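Local coordinates for tail fiber protein (Pseudomonas aeruginosa, PDB 6CL6) that serves as the trimeric receptor-binding fiber of the R2 pyocin, a contractile injection system, and probably attaches the particle to the surface of target bacteria, at residues S125-A130 / S146-Q151; G169-Y174 / I181-Q186; I314-P319 / W367-R372. One frame throughout, in Å; residues are numbered along the deposited sequence.

Contact 1: residues S125-A130 / S146-Q151; sequences SFTKEA and SGWWSQ
Phe126 opens the contact by bringing the far end of its ring up to the start of strand 147-151. Its CG stands anti to the carbonyl carbon (chi1 -80°), which carries CE2 to within 3.6 Å of Gly147 N and CZ to 3.9 Å from Ser146 CB, while the CD2 edge looks toward Trp148 CD1. Thr127 supplies the one hydrogen bond between the segments: the indole NE1 of Trp148 donates to Thr127 O over 2.7 Å. The N-H...O angle is 152°, and the acceptor lies almost in the indole plane, just as the donor lies in the carbonyl plane. The hydroxyl of Thr127 turns back and donates to Glu129 O at 2.6 Å, tying the loop into a tight bend around the indole. Next, Lys128 brings its carbonyl to the rim of the six-membered ring, with Lys128 O 3.4 Å from Trp148 CZ2; the same oxygen accepts a hydrogen bond from Ser146 OG of the second subunit. The lysine side chain leads elsewhere, NZ forming a salt bridge with Asp131 of that subunit. At the end of the bend Ala130 comes over the indole face, its CB 3.8 Å from the centroid of the six-membered ring and only 8° off the normal, a clear CH-pi contact. The ring of His172 also meets Trp148, the two planes nearly parallel, and Asp131 OD1 accepts from the Trp148 backbone N. The loop 125-130 thus wraps the indole along its N-H edge, its benzo rim and one face. The indole N-H is satisfied by one backbone carbonyl; a second carbonyl lies at the benzo rim, and the rest of the contact, from Phe126 and Ala130, is largely apolar. Together these fix the rotation of Trp148.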
loop_
_atom_site.group_PDB
_atom_site.type_symbol
_atom_site.label_atom_id
_atom_site.label_comp_id
_atom_site.label_asym_id
_atom_site.label_seq_id
_atom_site.Cartn_x
_atom_site.Cartn_y
_atom_site.Cartn_z
ATOM N N SER A 125 -4.925 -8.510 48.297
ATOM C CA SER A 125 -3.969 -7.845 47.424
ATOM C C SER A 125 -3.867 -8.569 46.088
ATOM O O SER A 125 -4.380 -9.674 45.903
ATOM C CB SER A 125 -2.576 -7.796 48.090
ATOM O OG SER A 125 -1.916 -9.053 47.945
ATOM N N PHE A 126 -3.173 -7.923 45.160
ATOM C CA PHE A 126 -2.699 -8.582 43.945
ATOM C C PHE A 126 -1.488 -9.425 44.319
ATOM O O PHE A 126 -0.466 -8.887 44.771
ATOM C CB PHE A 126 -2.340 -7.542 42.876
ATOM C CG PHE A 126 -3.520 -7.017 42.137
ATOM C CD1 PHE A 126 -4.249 -5.966 42.630
ATOM C CD2 PHE A 126 -3.914 -7.594 40.939
ATOM C CE1 PHE A 126 -5.354 -5.490 41.951
ATOM C CE2 PHE A 126 -5.017 -7.123 40.274
ATOM C CZ PHE A 126 -5.731 -6.066 40.787
ATOM N N THR A 127 -1.588 -10.734 44.135
ATOM C CA THR A 127 -0.612 -11.649 44.702
ATOM C C THR A 127 0.372 -12.109 43.642
ATOM O O THR A 127 0.105 -12.052 42.442
ATOM C CB THR A 127 -1.303 -12.855 45.343
ATOM O OG1 THR A 127 -2.249 -13.442 44.459
ATOM C CG2 THR A 127 -2.030 -12.456 46.628
ATOM N N LYS A 128 1.545 -12.574 44.107
ATOM C CA LYS A 128 2.562 -13.035 43.184
ATOM C C LYS A 128 2.235 -14.392 42.575
ATOM O O LYS A 128 2.700 -14.691 41.458
ATOM C CB LYS A 128 3.908 -13.033 43.899
ATOM C CG LYS A 128 4.535 -11.627 43.862
ATOM C CD LYS A 128 5.871 -11.558 44.548
ATOM C CE LYS A 128 6.518 -10.203 44.280
ATOM N NZ LYS A 128 7.822 -10.101 44.960
ATOM N N GLU A 129 1.406 -15.183 43.242
ATOM C CA GLU A 129 0.764 -16.330 42.638
ATOM C C GLU A 129 -0.599 -15.902 42.101
ATOM O O GLU A 129 -1.269 -15.072 42.694
ATOM C CB GLU A 129 0.601 -17.473 43.635
ATOM C CG GLU A 129 1.939 -18.075 44.060
ATOM C CD GLU A 129 1.749 -19.277 44.987
ATOM O OE1 GLU A 129 0.798 -19.260 45.804
ATOM O OE2 GLU A 129 2.540 -20.239 44.883
ATOM N N ALA A 130 -0.969 -16.454 40.947
ATOM C CA ALA A 130 -2.257 -16.156 40.351
ATOM C C ALA A 130 -3.381 -16.527 41.323
ATOM O O ALA A 130 -3.246 -17.446 42.133
ATOM C CB ALA A 130 -2.438 -16.910 39.053
ATOM N N SER A 146 -11.209 -8.095 41.765
ATOM C CA SER A 146 -9.837 -7.769 41.373
ATOM C C SER A 146 -8.911 -8.954 41.549
ATOM O O SER A 146 -9.025 -9.704 42.513
ATOM C CB SER A 146 -9.334 -6.593 42.205
ATOM O OG SER A 146 -9.978 -5.416 41.890
ATOM N N GLY A 147 -7.975 -9.103 40.627
ATOM C CA GLY A 147 -7.020 -10.207 40.672
ATOM C C GLY A 147 -6.508 -10.568 39.291
ATOM O O GLY A 147 -6.707 -9.838 38.316
ATOM N N TRP A 148 -5.805 -11.681 39.224
ATOM C CA TRP A 148 -5.394 -12.177 37.931
ATOM C C TRP A 148 -5.521 -13.698 37.914
ATOM O O TRP A 148 -5.274 -14.367 38.913
ATOM C CB TRP A 148 -3.975 -11.752 37.534
ATOM C CG TRP A 148 -2.870 -12.110 38.459
ATOM C CD1 TRP A 148 -2.692 -11.659 39.724
ATOM C CD2 TRP A 148 -1.756 -12.952 38.177
ATOM N NE1 TRP A 148 -1.537 -12.176 40.253
ATOM C CE2 TRP A 148 -0.941 -12.972 39.323
ATOM C CE3 TRP A 148 -1.360 -13.693 37.058
ATOM C CZ2 TRP A 148 0.229 -13.694 39.386
ATOM C CZ3 TRP A 148 -0.201 -14.412 37.116
ATOM C CH2 TRP A 148 0.572 -14.421 38.286
ATOM N N TRP A 149 -5.865 -14.220 36.743
ATOM C CA TRP A 149 -6.183 -15.618 36.544
ATOM C C TRP A 149 -5.559 -16.108 35.243
ATOM O O TRP A 149 -5.412 -15.349 34.277
ATOM C CB TRP A 149 -7.702 -15.851 36.511
ATOM C CG TRP A 149 -8.379 -15.749 37.798
ATOM C CD1 TRP A 149 -8.731 -16.770 38.619
ATOM C CD2 TRP A 149 -8.827 -14.547 38.440
ATOM N NE1 TRP A 149 -9.358 -16.275 39.730
ATOM C CE2 TRP A 149 -9.409 -14.912 39.650
ATOM C CE3 TRP A 149 -8.792 -13.203 38.103
ATOM C CZ2 TRP A 149 -9.954 -13.965 40.540
ATOM C CZ3 TRP A 149 -9.309 -12.269 38.975
ATOM C CH2 TRP A 149 -9.874 -12.655 40.190
ATOM N N SER A 150 -5.244 -17.396 35.215
ATOM C CA SER A 150 -4.588 -18.016 34.085
ATOM C C SER A 150 -5.491 -19.039 33.429
ATOM O O SER A 150 -6.017 -19.928 34.097
ATOM C CB SER A 150 -3.289 -18.721 34.517
ATOM O OG SER A 150 -2.602 -19.252 33.423
ATOM N N GLN A 151 -5.643 -18.930 32.115
ATOM C CA GLN A 151 -6.289 -19.964 31.320
ATOM C C GLN A 151 -5.175 -20.697 30.592
ATOM O O GLN A 151 -4.557 -20.152 29.661
ATOM C CB GLN A 151 -7.311 -19.387 30.337
ATOM C CG GLN A 151 -7.925 -20.425 29.396
ATOM C CD GLN A 151 -8.576 -21.589 30.153
ATOM O OE1 GLN A 151 -7.988 -22.655 30.318
ATOM N NE2 GLN A 151 -9.797 -21.367 30.635
#

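Contact 2: residues G169-Y174 / I181-Q186; sequences GLLHVY and IYQTYQ
Thr184 holds OG1 between its backbone N and carbonyl carbon (chi1 69°), and His172 turns CG anti to its carbonyl carbon (chi1 -86°); between them these torsions set the hydroxyl 3.3 Å from His172 CB and let a water join the two side chains. That water lies at the edge of the imidazole, 3.0 Å from His172 ND1, and also reaches Thr184 OG1 while donating to Leu170 O. A second water links the same Thr184 hydroxyl to Tyr174 OH, so OG1 is shared by two solvent molecules on the face carrying Leu170, His172, Tyr174, Tyr182, Thr184 and Gln186. Beneath them runs a regular antiparallel ladder, the strand directions 167° apart. His172 and Thr184 form a hydrogen-bonded pair, with His172 N to Thr184 O at 2.9 Å, and Leu170-Gln186 and Tyr174-Tyr182 bond in the same reciprocal way. On the other face, Tyr185 swings its ring back over the partner strand, with CD1 4.0 Å from Leu171 CB and Leu170 N over one ring face. Its hydroxyl bonds to Arg167 O. Farther along, Val173 CG1 meets Ile181 CG2 at 4.0 Å, and Val173 lies side by side with Gln183, whose amide is held by Arg196 and by the carbonyls of Leu140 and Met143. Across the trimer, His172 meets Tyr174 of the second subunit edge-to-face, and Tyr174 meets His172 of the third. The two segments belong to the arms of a beta hairpin, strands 169-177 and 180-187, in the middle of a mixed sheet: strand 169-177 is flanked by strand 147-151, and strand 180-187 by strand 193-199.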
loop_
_atom_site.group_PDB
_atom_site.type_symbol
_atom_site.label_atom_id
_atom_site.label_comp_id
_atom_site.label_asym_id
_atom_site.label_seq_id
_atom_site.Cartn_x
_atom_site.Cartn_y
_atom_site.Cartn_z
ATOM N N GLY A 169 -4.330 -17.795 27.942
ATOM C CA GLY A 169 -3.891 -16.431 28.194
ATOM C C GLY A 169 -4.042 -16.023 29.633
ATOM O O GLY A 169 -4.513 -16.779 30.477
ATOM N N LEU A 170 -3.654 -14.784 29.885
ATOM C CA LEU A 170 -3.678 -14.177 31.206
ATOM C C LEU A 170 -4.756 -13.120 31.327
ATOM O O LEU A 170 -4.709 -12.084 30.646
ATOM C CB LEU A 170 -2.307 -13.555 31.521
ATOM C CG LEU A 170 -2.055 -13.240 32.977
ATOM C CD1 LEU A 170 -2.087 -14.475 33.834
ATOM C CD2 LEU A 170 -0.727 -12.545 33.110
ATOM N N LEU A 171 -5.682 -13.343 32.258
ATOM C CA LEU A 171 -6.721 -12.378 32.580
ATOM C C LEU A 171 -6.370 -11.553 33.797
ATOM O O LEU A 171 -6.076 -12.116 34.864
ATOM C CB LEU A 171 -8.056 -13.069 32.847
ATOM C CG LEU A 171 -9.227 -12.222 33.321
ATOM C CD1 LEU A 171 -9.730 -11.360 32.156
ATOM C CD2 LEU A 171 -10.357 -13.074 33.833
ATOM N N HIS A 172 -6.462 -10.221 33.652
ATOM C CA HIS A 172 -6.416 -9.306 34.785
ATOM C C HIS A 172 -7.781 -8.669 35.000
ATOM O O HIS A 172 -8.457 -8.287 34.036
ATOM C CB HIS A 172 -5.400 -8.179 34.593
ATOM C CG HIS A 172 -4.016 -8.520 35.017
ATOM N ND1 HIS A 172 -3.111 -9.124 34.178
ATOM C CD2 HIS A 172 -3.365 -8.321 36.192
ATOM C CE1 HIS A 172 -1.960 -9.284 34.811
ATOM N NE2 HIS A 172 -2.096 -8.824 36.040
ATOM N N VAL A 173 -8.188 -8.551 36.256
ATOM C CA VAL A 173 -9.399 -7.840 36.610
ATOM C C VAL A 173 -9.033 -6.726 37.577
ATOM O O VAL A 173 -8.471 -6.990 38.650
ATOM C CB VAL A 173 -10.445 -8.772 37.228
ATOM C CG1 VAL A 173 -11.728 -7.987 37.529
ATOM C CG2 VAL A 173 -10.723 -9.958 36.359
ATOM N N TYR A 174 -9.382 -5.498 37.226
ATOM C CA TYR A 174 -9.270 -4.331 38.091
ATOM C C TYR A 174 -10.684 -3.853 38.402
ATOM O O TYR A 174 -11.274 -3.051 37.670
ATOM C CB TYR A 174 -8.420 -3.244 37.464
ATOM C CG TYR A 174 -7.103 -3.758 36.924
ATOM C CD1 TYR A 174 -6.045 -4.064 37.771
ATOM C CD2 TYR A 174 -6.913 -3.911 35.569
ATOM C CE1 TYR A 174 -4.864 -4.510 37.293
ATOM C CE2 TYR A 174 -5.724 -4.360 35.074
ATOM C CZ TYR A 174 -4.690 -4.664 35.954
ATOM O OH TYR A 174 -3.488 -5.095 35.493
ATOM N N ILE A 181 -15.698 -2.055 36.077
ATOM C CA ILE A 181 -14.919 -3.270 36.212
ATOM C C ILE A 181 -14.058 -3.374 34.966
ATOM O O ILE A 181 -14.585 -3.566 33.871
ATOM C CB ILE A 181 -15.773 -4.531 36.345
ATOM C CG1 ILE A 181 -16.800 -4.446 37.469
ATOM C CG2 ILE A 181 -14.850 -5.770 36.520
ATOM C CD1 ILE A 181 -16.225 -4.378 38.841
ATOM N N TYR A 182 -12.750 -3.223 35.110
ATOM C CA TYR A 182 -11.830 -3.281 33.960
ATOM C C TYR A 182 -11.217 -4.681 33.869
ATOM O O TYR A 182 -10.919 -5.302 34.904
ATOM C CB TYR A 182 -10.735 -2.229 34.123
ATOM C CG TYR A 182 -11.233 -0.808 34.051
ATOM C CD1 TYR A 182 -11.748 -0.151 35.163
ATOM C CD2 TYR A 182 -11.183 -0.105 32.851
ATOM C CE1 TYR A 182 -12.210 1.134 35.087
ATOM C CE2 TYR A 182 -11.622 1.202 32.776
ATOM C CZ TYR A 182 -12.149 1.806 33.873
ATOM O OH TYR A 182 -12.601 3.107 33.805
ATOM N N GLN A 183 -11.022 -5.160 32.648
ATOM C CA GLN A 183 -10.315 -6.402 32.375
ATOM C C GLN A 183 -9.292 -6.191 31.256
ATOM O O GLN A 183 -9.512 -5.414 30.329
ATOM C CB GLN A 183 -11.279 -7.541 31.964
ATOM C CG GLN A 183 -12.355 -7.854 32.986
ATOM C CD GLN A 183 -13.247 -8.982 32.566
ATOM O OE1 GLN A 183 -13.533 -9.143 31.365
ATOM N NE2 GLN A 183 -13.695 -9.796 33.541
ATOM N N THR A 184 -8.205 -6.941 31.333
ATOM C CA THR A 184 -7.267 -7.122 30.236
ATOM C C THR A 184 -6.995 -8.610 30.053
ATOM O O THR A 184 -7.152 -9.402 30.985
ATOM C CB THR A 184 -5.920 -6.423 30.456
ATOM O OG1 THR A 184 -5.199 -7.086 31.512
ATOM C CG2 THR A 184 -6.143 -4.996 30.783
ATOM N N TYR A 185 -6.612 -8.981 28.823
ATOM C CA TYR A 185 -6.343 -10.376 28.455
ATOM C C TYR A 185 -5.146 -10.388 27.534
ATOM O O TYR A 185 -5.155 -9.723 26.485
ATOM C CB TYR A 185 -7.525 -11.013 27.753
ATOM C CG TYR A 185 -7.498 -12.541 27.714
ATOM C CD1 TYR A 185 -7.845 -13.280 28.855
ATOM C CD2 TYR A 185 -7.102 -13.233 26.587
ATOM C CE1 TYR A 185 -7.825 -14.666 28.855
ATOM C CE2 TYR A 185 -7.090 -14.656 26.571
ATOM C CZ TYR A 185 -7.463 -15.350 27.738
ATOM O OH TYR A 185 -7.451 -16.714 27.802
ATOM N N GLN A 186 -4.130 -11.124 27.928
ATOM C CA GLN A 186 -2.898 -11.284 27.154
ATOM C C GLN A 186 -2.836 -12.729 26.668
ATOM O O GLN A 186 -2.697 -13.664 27.466
ATOM C CB GLN A 186 -1.695 -10.906 28.015
ATOM C CG GLN A 186 -0.346 -11.109 27.325
ATOM C CD GLN A 186 0.836 -10.766 28.219
ATOM O OE1 GLN A 186 0.691 -10.188 29.307
ATOM N NE2 GLN A 186 2.017 -11.130 27.762
HETATM O O HOH W 1 -3.829 -9.477 31.312
HETATM O O HOH W 2 -3.207 -5.502 32.743
#

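Contact 3: residues I314-P319 / W367-R372; sequences ITFPIP and WEAFGR
Ile314 CD1 sits squarely over the indole of Trp367, 3.4 Å from the centroid of the five-membered ring and 16° off its normal, a close CH-pi contact. The two side chains approach from opposite directions, and CG2 of the same isoleucine adds a touch at the pyrrole side, 3.7 Å from Trp367 NE1. Phe316 meets the far end of the indole in an offset edge-to-face arrangement: its edge is turned toward the Trp367 face, the centroids of the phenyl and the six-membered ring are 5.8 Å apart and the planes stand at 61°. The nearest atoms are Phe316 CD1 and Trp367 CH2, at 3.7 Å. Pro317 closes the rim, its CD lying near the indole plane and 3.7 Å from CH2 of Trp367. Beside the indole, Ala369 CB packs on Phe316 CE1 at 3.8 Å. Trp367 CG occupies the position between backbone N and carbonyl carbon (chi1 62°), which stands the indole up from strand 363-371 toward the other segment. Outside this shell, the indole-bearing strand is hydrogen-bonded through Trp367 and Ala369 to Gly302 and Gln300 of strand 297-306. Ile314 is paired with Ala353 of strand 352-357 and also packs on Val304, while Phe316 meets Phe320 edge-to-face. Two sheets therefore face each other in a beta sandwich, consistent with the H-type lectin clan to which this C-terminal region is assigned. No hydrogen bond crosses between the two segments: the joining is almost wholly by methyl, methylene and aromatic groups, and cohesion rests on dispersion and CH-pi contacts around one tryptophan.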
loop_
_atom_site.group_PDB
_atom_site.type_symbol
_atom_site.label_atom_id
_atom_site.label_comp_id
_atom_site.label_asym_id
_atom_site.label_seq_id
_atom_site.Cartn_x
_atom_site.Cartn_y
_atom_site.Cartn_z
ATOM N N ILE A 314 17.953 22.079 -98.329
ATOM C CA ILE A 314 17.409 22.644 -97.104
ATOM C C ILE A 314 18.175 22.065 -95.924
ATOM O O ILE A 314 18.752 20.975 -95.994
ATOM C CB ILE A 314 15.892 22.393 -96.915
ATOM C CG1 ILE A 314 15.589 20.894 -96.893
ATOM C CG2 ILE A 314 15.087 23.112 -98.012
ATOM C CD1 ILE A 314 14.177 20.540 -96.351
ATOM N N THR A 315 18.164 22.813 -94.836
ATOM C CA THR A 315 18.704 22.368 -93.554
ATOM C C THR A 315 17.576 22.356 -92.543
ATOM O O THR A 315 16.853 23.358 -92.387
ATOM C CB THR A 315 19.844 23.280 -93.078
ATOM O OG1 THR A 315 20.896 23.268 -94.047
ATOM C CG2 THR A 315 20.391 22.793 -91.732
ATOM N N PHE A 316 17.412 21.216 -91.865
ATOM C CA PHE A 316 16.318 21.060 -90.929
ATOM C C PHE A 316 16.508 21.991 -89.735
ATOM O O PHE A 316 17.637 22.173 -89.269
ATOM C CB PHE A 316 16.247 19.618 -90.442
ATOM C CG PHE A 316 16.013 18.618 -91.536
ATOM C CD1 PHE A 316 15.038 18.823 -92.497
ATOM C CD2 PHE A 316 16.782 17.475 -91.611
ATOM C CE1 PHE A 316 14.827 17.888 -93.490
ATOM C CE2 PHE A 316 16.577 16.550 -92.605
ATOM C CZ PHE A 316 15.595 16.743 -93.539
ATOM N N PRO A 317 15.420 22.562 -89.201
ATOM C CA PRO A 317 15.544 23.411 -87.999
ATOM C C PRO A 317 16.357 22.786 -86.876
ATOM O O PRO A 317 17.170 23.490 -86.250
ATOM C CB PRO A 317 14.080 23.638 -87.599
ATOM C CG PRO A 317 13.333 23.607 -88.912
ATOM C CD PRO A 317 14.044 22.584 -89.761
ATOM N N ILE A 318 16.152 21.503 -86.582
ATOM C CA ILE A 318 17.049 20.759 -85.697
ATOM C C ILE A 318 17.464 19.477 -86.404
ATOM O O ILE A 318 16.737 18.962 -87.266
ATOM C CB ILE A 318 16.383 20.425 -84.345
ATOM C CG1 ILE A 318 15.098 19.604 -84.568
ATOM C CG2 ILE A 318 16.084 21.694 -83.573
ATOM C CD1 ILE A 318 14.450 19.131 -83.264
ATOM N N PRO A 319 18.607 18.922 -86.046
ATOM C CA PRO A 319 18.996 17.630 -86.620
ATOM C C PRO A 319 18.083 16.529 -86.126
ATOM O O PRO A 319 17.662 16.519 -84.960
ATOM C CB PRO A 319 20.432 17.421 -86.100
ATOM C CG PRO A 319 20.866 18.742 -85.592
ATOM C CD PRO A 319 19.643 19.442 -85.123
ATOM N N TRP A 367 7.927 22.814 -97.315
ATOM C CA TRP A 367 8.244 21.421 -97.144
ATOM C C TRP A 367 7.943 20.971 -95.716
ATOM O O TRP A 367 7.902 21.772 -94.782
ATOM C CB TRP A 367 9.715 21.159 -97.487
ATOM C CG TRP A 367 10.683 21.886 -96.611
ATOM C CD1 TRP A 367 11.326 23.047 -96.906
ATOM C CD2 TRP A 367 11.106 21.513 -95.301
ATOM N NE1 TRP A 367 12.149 23.412 -95.867
ATOM C CE2 TRP A 367 12.021 22.493 -94.860
ATOM C CE3 TRP A 367 10.816 20.446 -94.461
ATOM C CZ2 TRP A 367 12.630 22.436 -93.603
ATOM C CZ3 TRP A 367 11.421 20.393 -93.194
ATOM C CH2 TRP A 367 12.316 21.377 -92.789
ATOM N N GLU A 368 7.721 19.656 -95.573
ATOM C CA GLU A 368 7.615 19.004 -94.284
ATOM C C GLU A 368 8.464 17.740 -94.305
ATOM O O GLU A 368 8.629 17.098 -95.350
ATOM C CB GLU A 368 6.163 18.627 -93.973
ATOM C CG GLU A 368 5.379 19.651 -93.221
ATOM C CD GLU A 368 4.064 19.069 -92.696
ATOM O OE1 GLU A 368 3.090 18.982 -93.473
ATOM O OE2 GLU A 368 4.028 18.658 -91.522
ATOM N N ALA A 369 9.012 17.388 -93.145
ATOM C CA ALA A 369 9.815 16.190 -93.005
ATOM C C ALA A 369 9.533 15.579 -91.641
ATOM O O ALA A 369 9.130 16.280 -90.718
ATOM C CB ALA A 369 11.305 16.494 -93.139
ATOM N N PHE A 370 9.715 14.260 -91.532
ATOM C CA PHE A 370 9.506 13.582 -90.264
ATOM C C PHE A 370 10.582 12.528 -90.082
ATOM O O PHE A 370 11.194 12.050 -91.038
ATOM C CB PHE A 370 8.083 12.995 -90.172
ATOM C CG PHE A 370 7.795 11.919 -91.180
ATOM C CD1 PHE A 370 7.404 12.255 -92.475
ATOM C CD2 PHE A 370 7.901 10.578 -90.834
ATOM C CE1 PHE A 370 7.144 11.267 -93.408
ATOM C CE2 PHE A 370 7.646 9.582 -91.755
ATOM C CZ PHE A 370 7.264 9.925 -93.047
ATOM N N GLY A 371 10.829 12.182 -88.817
ATOM C CA GLY A 371 11.883 11.230 -88.529
ATOM C C GLY A 371 12.044 10.999 -87.037
ATOM O O GLY A 371 11.096 11.174 -86.269
ATOM N N ARG A 372 13.237 10.603 -86.626
ATOM C CA ARG A 372 13.471 10.282 -85.222
ATOM C C ARG A 372 14.945 10.443 -84.911
ATOM O O ARG A 372 15.759 10.761 -85.800
ATOM C CB ARG A 372 13.004 8.857 -84.907
ATOM C CG ARG A 372 13.768 7.759 -85.645
ATOM C CD ARG A 372 13.343 6.375 -85.175
ATOM N NE ARG A 372 13.795 5.318 -86.080
ATOM C CZ ARG A 372 14.927 4.635 -85.927
ATOM N NH1 ARG A 372 15.731 4.888 -84.900
ATOM N NH2 ARG A 372 15.250 3.693 -86.801
ATOM O OXT ARG A 372 15.345 10.273 -83.761
#

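The contacts come one after another along the chain. Contacts 1 and 2 belong together: their centres are 10 Å apart, and strands 147-151 and 169-177 are neighbours in one mixed sheet, with Trp149 N 2.8 Å from Leu171 O in a probable hydrogen bond. Contact 3 is far away, its centre about 128 Å from that of contact 2 and 136 Å from that of contact 1, in the C-terminal sandwich near the tip of an elongated chain. The centre of the chain lies between contacts 1 and 3. All three touch the third subunit, in keeping with a fiber whose separate globular parts are each assembled from three chains.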